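Local coordinates for glycosyl hydrolase family 2, TIM barrel domain protein (Parabacteroides merdae ATCC 43184, PDB 6DXU), which probably cleaves beta-D-glucuronic acid from glucuronide conjugates, as a gut-bacterial beta-glucuronidase of glycoside hydrolase family 2, at residues 46-50 and 51-55; 570-573 and 574-578. One frame throughout, in Å; residues are numbered along the deposited sequence.

Contact 1 of 2, residues 46-50 and 51-55; sequences GIWEA and VRPAA
Ile47 meets Val51 through its carbonyl: Val51 CG2 packs 3.8 Å from Ile47 O, an oxygen already taken by the backbone N-H of Ala50. Within 46-50, Trp48 does most of the touching. Its carbonyl oxygen accepts the N-H of Val51 (Trp48 O to Val51 N 3.2 Å) and a weak, bent bond from Arg52 N. With CG anti to the backbone N (chi1 -176°), the indole lies under the next residues: Arg52 CB sits 3.5 Å from the centroid of the five-membered ring of Trp48, a CH-pi contact over the face, while Val51 CG2 and Pro53 CD approach the six-membered ring obliquely. Arg52 touches the ring through CB and CD; its extended chain carries the guanidinium on toward Glu49, its plane 81° from the indole. A leucine in place of Trp48 would probably leave Arg52 CB without its aromatic bed and the side chain of Asn435 of the second subunit without the N-H that NE1 gives it. Residues 48-51 form one weakly bonded helical turn in the sugar-binding domain of the family 2 fold, where Val51 and Ala50 rest on Ser165 of strand 162-169 and a neighbouring subunit approaches. Glu49 runs alongside Arg52, its CG centred over one guanidinium face. Glu49 OE2 lies 3.6 Å from Arg52 NH2, well out of that plane, so the salt bridge is of charges alone; water 2 links the same two atoms, and water 1, 2.9 Å from Arg52 NE, joins it to Glu49 O. Glu49 OE1 is held by Gly45 N and Arg172 of the second subunit, Arg52 NH1 by Asn435 O and Asp436 of that subunit. Ala50 CB brushes Val51 CG1 at 4.3 Å.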
loop_
_atom_site.group_PDB
_atom_site.type_symbol
_atom_site.label_atom_id
_atom_site.label_comp_id
_atom_site.label_asym_id
_atom_site.label_seq_id
_atom_site.Cartn_x
_atom_site.Cartn_y
_atom_site.Cartn_z
ATOM N N GLY D 46 14.427 11.369 -8.843
ATOM C CA GLY D 46 14.789 10.158 -8.127
ATOM C C GLY D 46 16.183 10.329 -7.567
ATOM O O GLY D 46 16.952 11.175 -8.020
ATOM N N ILE D 47 16.511 9.508 -6.560
ATOM C CA ILE D 47 17.797 9.669 -5.871
ATOM C C ILE D 47 18.962 9.508 -6.841
ATOM O O ILE D 47 20.024 10.109 -6.650
ATOM C CB ILE D 47 17.904 8.682 -4.679
ATOM C CG1 ILE D 47 19.198 8.910 -3.869
ATOM C CG2 ILE D 47 17.840 7.254 -5.160
ATOM C CD1 ILE D 47 19.383 10.344 -3.364
ATOM N N TRP D 48 18.783 8.725 -7.911
ATOM C CA TRP D 48 19.877 8.545 -8.865
ATOM C C TRP D 48 20.379 9.876 -9.435
ATOM O O TRP D 48 21.571 10.014 -9.744
ATOM C CB TRP D 48 19.435 7.614 -9.997
ATOM C CG TRP D 48 20.556 7.304 -10.959
ATOM C CD1 TRP D 48 20.587 7.580 -12.298
ATOM C CD2 TRP D 48 21.785 6.635 -10.656
ATOM N NE1 TRP D 48 21.771 7.136 -12.845
ATOM C CE2 TRP D 48 22.530 6.566 -11.856
ATOM C CE3 TRP D 48 22.347 6.116 -9.479
ATOM C CZ2 TRP D 48 23.798 5.987 -11.919
ATOM C CZ3 TRP D 48 23.604 5.543 -9.541
ATOM C CH2 TRP D 48 24.320 5.487 -10.751
ATOM N N GLU D 49 19.494 10.864 -9.601
ATOM C CA GLU D 49 19.935 12.137 -10.158
ATOM C C GLU D 49 20.918 12.851 -9.238
ATOM O O GLU D 49 21.719 13.661 -9.715
ATOM C CB GLU D 49 18.736 13.046 -10.457
ATOM C CG GLU D 49 17.846 12.537 -11.612
ATOM C CD GLU D 49 16.908 13.612 -12.166
ATOM O OE1 GLU D 49 16.483 14.494 -11.393
ATOM O OE2 GLU D 49 16.558 13.544 -13.371
ATOM N N ALA D 50 20.878 12.573 -7.939
ATOM C CA ALA D 50 21.797 13.230 -7.023
ATOM C C ALA D 50 23.202 12.644 -7.068
ATOM O O ALA D 50 24.160 13.352 -6.711
ATOM C CB ALA D 50 21.266 13.159 -5.584
ATOM N N VAL D 51 23.352 11.390 -7.496
ATOM C CA VAL D 51 24.612 10.660 -7.361
ATOM C C VAL D 51 25.136 10.105 -8.681
ATOM O O VAL D 51 26.230 9.528 -8.705
ATOM C CB VAL D 51 24.483 9.519 -6.332
ATOM C CG1 VAL D 51 24.146 10.084 -4.953
ATOM C CG2 VAL D 51 23.429 8.501 -6.784
ATOM N N ARG D 52 24.405 10.260 -9.786
ATOM C CA ARG D 52 24.837 9.660 -11.040
ATOM C C ARG D 52 26.052 10.391 -11.619
ATOM O O ARG D 52 26.267 11.578 -11.348
ATOM C CB ARG D 52 23.694 9.680 -12.058
ATOM C CG ARG D 52 23.238 11.086 -12.483
ATOM C CD ARG D 52 22.052 10.952 -13.431
ATOM N NE ARG D 52 21.438 12.226 -13.783
ATOM C CZ ARG D 52 20.365 12.316 -14.561
ATOM N NH1 ARG D 52 19.827 11.208 -15.061
ATOM N NH2 ARG D 52 19.828 13.498 -14.826
ATOM N N PRO D 53 26.859 9.706 -12.437
ATOM C CA PRO D 53 27.962 10.405 -13.115
ATOM C C PRO D 53 27.431 11.525 -14.003
ATOM O O PRO D 53 26.392 11.388 -14.659
ATOM C CB PRO D 53 28.640 9.307 -13.948
ATOM C CG PRO D 53 28.086 8.005 -13.468
ATOM C CD PRO D 53 26.773 8.282 -12.798
ATOM N N ALA D 54 28.158 12.646 -14.019
ATOM C CA ALA D 54 27.750 13.835 -14.758
ATOM C C ALA D 54 28.997 14.503 -15.318
ATOM O O ALA D 54 29.790 15.064 -14.556
ATOM C CB ALA D 54 26.972 14.800 -13.857
ATOM N N ALA D 55 29.154 14.474 -16.639
ATOM C CA ALA D 55 30.261 15.148 -17.300
ATOM C C ALA D 55 29.942 16.628 -17.484
ATOM O O ALA D 55 28.773 17.007 -17.600
ATOM C CB ALA D 55 30.542 14.514 -18.658
HETATM O O HOH W 1 22.607 14.517 -12.423
HETATM O O HOH W 2 17.124 12.839 -15.971
HETATM O O HOH W 3 24.810 13.661 -10.724
#

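Contact 2 of 2, residues 570-573 and 574-578; sequences RLID and WHLKE
Leu571 and His575 are tied by a doubly used oxygen. Leu571 O accepts the backbone N-H of His575 at 3.2 Å from His575 N and the ring N-H at 2.8 Å from His575 ND1, the two donors reaching it from opposite faces of the carbonyl plane. The oxygen lies nearly in the imidazole plane, at its edge, and the ring bond is fairly straight (163°); CG set beside the backbone N (chi1 -80°) folds the ring back along the helix, where its CE1 also meets Leu571 CD2 at 3.6 Å. This fixes the rotation of the imidazole, against which Trp515 stacks. The other carbonyls of the turn are satisfied in ordinary i to i+4 fashion: Arg570 O by Trp574 N, Ile572 O by Leu576 N and Asp573 O by Lys577 N. All belong to helix 565-579, which precedes the last strand of the TIM barrel, 587-589. Arg570 O takes a further bond from the hydroxyl of Tyr686. The buried carboxylate of Asp573 points off the helix and is bonded by Tyr631, Tyr661 and Ala688 N. Ile572 CG2 packs 3.8 Å from Leu576 CD1, the two side chains lying side by side and both touching Phe628 of helix 623-632. Lys577 NZ donates to Glu578 OE2 at 3.0 Å in a salt bridge, reaching the oxygen from above the carboxylate plane, and Lys577 CE and Glu578 CG lie over one face of the Trp574 indole, toward its rim.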
loop_
_atom_site.group_PDB
_atom_site.type_symbol
_atom_site.label_atom_id
_atom_site.label_comp_id
_atom_site.label_asym_id
_atom_site.label_seq_id
_atom_site.Cartn_x
_atom_site.Cartn_y
_atom_site.Cartn_z
ATOM N N ARG D 570 4.500 54.581 24.091
ATOM C CA ARG D 570 3.532 54.983 25.105
ATOM C C ARG D 570 2.671 53.808 25.545
ATOM O O ARG D 570 2.280 53.724 26.716
ATOM C CB ARG D 570 2.667 56.127 24.579
ATOM C CG ARG D 570 3.468 57.423 24.419
ATOM C CD ARG D 570 2.646 58.555 23.832
ATOM N NE ARG D 570 3.440 59.787 23.802
ATOM C CZ ARG D 570 3.291 60.805 24.648
ATOM N NH1 ARG D 570 2.364 60.766 25.599
ATOM N NH2 ARG D 570 4.071 61.872 24.532
ATOM N N LEU D 571 2.346 52.909 24.613
ATOM C CA LEU D 571 1.567 51.725 24.963
ATOM C C LEU D 571 2.336 50.809 25.911
ATOM O O LEU D 571 1.769 50.284 26.877
ATOM C CB LEU D 571 1.170 50.967 23.690
ATOM C CG LEU D 571 0.347 49.669 23.832
ATOM C CD1 LEU D 571 -0.567 49.496 22.629
ATOM C CD2 LEU D 571 1.233 48.415 23.999
ATOM N N ILE D 572 3.618 50.573 25.632
ATOM C CA ILE D 572 4.409 49.702 26.495
ATOM C C ILE D 572 4.596 50.331 27.870
ATOM O O ILE D 572 4.457 49.662 28.906
ATOM C CB ILE D 572 5.760 49.385 25.831
ATOM C CG1 ILE D 572 5.518 48.515 24.587
ATOM C CG2 ILE D 572 6.723 48.717 26.825
ATOM C CD1 ILE D 572 6.733 48.445 23.651
ATOM N N ASP D 573 4.948 51.623 27.888
ATOM C CA ASP D 573 5.088 52.389 29.124
ATOM C C ASP D 573 3.881 52.162 30.027
ATOM O O ASP D 573 4.017 51.830 31.211
ATOM C CB ASP D 573 5.253 53.872 28.742
ATOM C CG ASP D 573 5.601 54.791 29.908
ATOM O OD1 ASP D 573 5.511 54.410 31.096
ATOM O OD2 ASP D 573 5.978 55.945 29.603
ATOM N N TRP D 574 2.686 52.301 29.457
ATOM C CA TRP D 574 1.462 52.141 30.235
ATOM C C TRP D 574 1.361 50.743 30.840
ATOM O O TRP D 574 1.145 50.593 32.052
ATOM C CB TRP D 574 0.245 52.429 29.354
ATOM C CG TRP D 574 -1.023 52.301 30.124
ATOM C CD1 TRP D 574 -1.806 51.185 30.254
ATOM C CD2 TRP D 574 -1.622 53.310 30.945
ATOM N NE1 TRP D 574 -2.870 51.448 31.081
ATOM C CE2 TRP D 574 -2.779 52.744 31.524
ATOM C CE3 TRP D 574 -1.301 54.640 31.239
ATOM C CZ2 TRP D 574 -3.619 53.463 32.368
ATOM C CZ3 TRP D 574 -2.134 55.354 32.085
ATOM C CH2 TRP D 574 -3.284 54.761 32.639
ATOM N N HIS D 575 1.518 49.704 30.010
ATOM C CA HIS D 575 1.423 48.330 30.501
ATOM C C HIS D 575 2.378 48.091 31.665
ATOM O O HIS D 575 2.011 47.485 32.682
ATOM C CB HIS D 575 1.734 47.336 29.378
ATOM C CG HIS D 575 0.598 47.080 28.438
ATOM N ND1 HIS D 575 0.196 47.995 27.491
ATOM C CD2 HIS D 575 -0.200 45.998 28.277
ATOM C CE1 HIS D 575 -0.806 47.495 26.794
ATOM N NE2 HIS D 575 -1.066 46.281 27.249
ATOM N N LEU D 576 3.624 48.544 31.523
ATOM C CA LEU D 576 4.635 48.232 32.528
ATOM C C LEU D 576 4.365 48.962 33.840
ATOM O O LEU D 576 4.605 48.413 34.921
ATOM C CB LEU D 576 6.026 48.573 31.997
ATOM C CG LEU D 576 6.386 47.752 30.757
ATOM C CD1 LEU D 576 7.830 47.983 30.346
ATOM C CD2 LEU D 576 6.114 46.265 31.027
ATOM N N LYS D 577 3.883 50.201 33.781
ATOM C CA LYS D 577 3.602 50.872 35.045
ATOM C C LYS D 577 2.355 50.295 35.707
ATOM O O LYS D 577 2.294 50.213 36.939
ATOM C CB LYS D 577 3.512 52.381 34.837
ATOM C CG LYS D 577 2.305 52.875 34.121
ATOM C CD LYS D 577 1.368 53.584 35.079
ATOM C CE LYS D 577 0.185 54.171 34.331
ATOM N NZ LYS D 577 -1.045 54.236 35.165
ATOM N N GLU D 578 1.388 49.826 34.916
ATOM C CA GLU D 578 0.235 49.137 35.491
ATOM C C GLU D 578 0.650 47.854 36.210
ATOM O O GLU D 578 0.089 47.510 37.259
ATOM C CB GLU D 578 -0.792 48.832 34.400
ATOM C CG GLU D 578 -1.494 50.069 33.837
ATOM C CD GLU D 578 -2.447 50.725 34.827
ATOM O OE1 GLU D 578 -3.682 50.559 34.667
ATOM O OE2 GLU D 578 -1.956 51.406 35.755
#

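In the fold
Contacts 1 and 2 share no element: their centres are 60 Å apart, on opposite sides of the chain's centre. Contact 1 is peripheral, about 38 Å from that centre, only partly buried, and set against a second subunit; contact 2 is buried beside the barrel, about 23 Å out, and no other chain touches it. Their chemistry differs accordingly. At 46-55 a short, poorly bonded turn shares its charged and aromatic ends among one another, waters and the second subunit, whereas at 570-578 a regular helix finds the named partners of its polar groups within its own chain, partly through its own carbonyls, and packs its His575 and Trp574 rings against aromatic neighbours of the same chain.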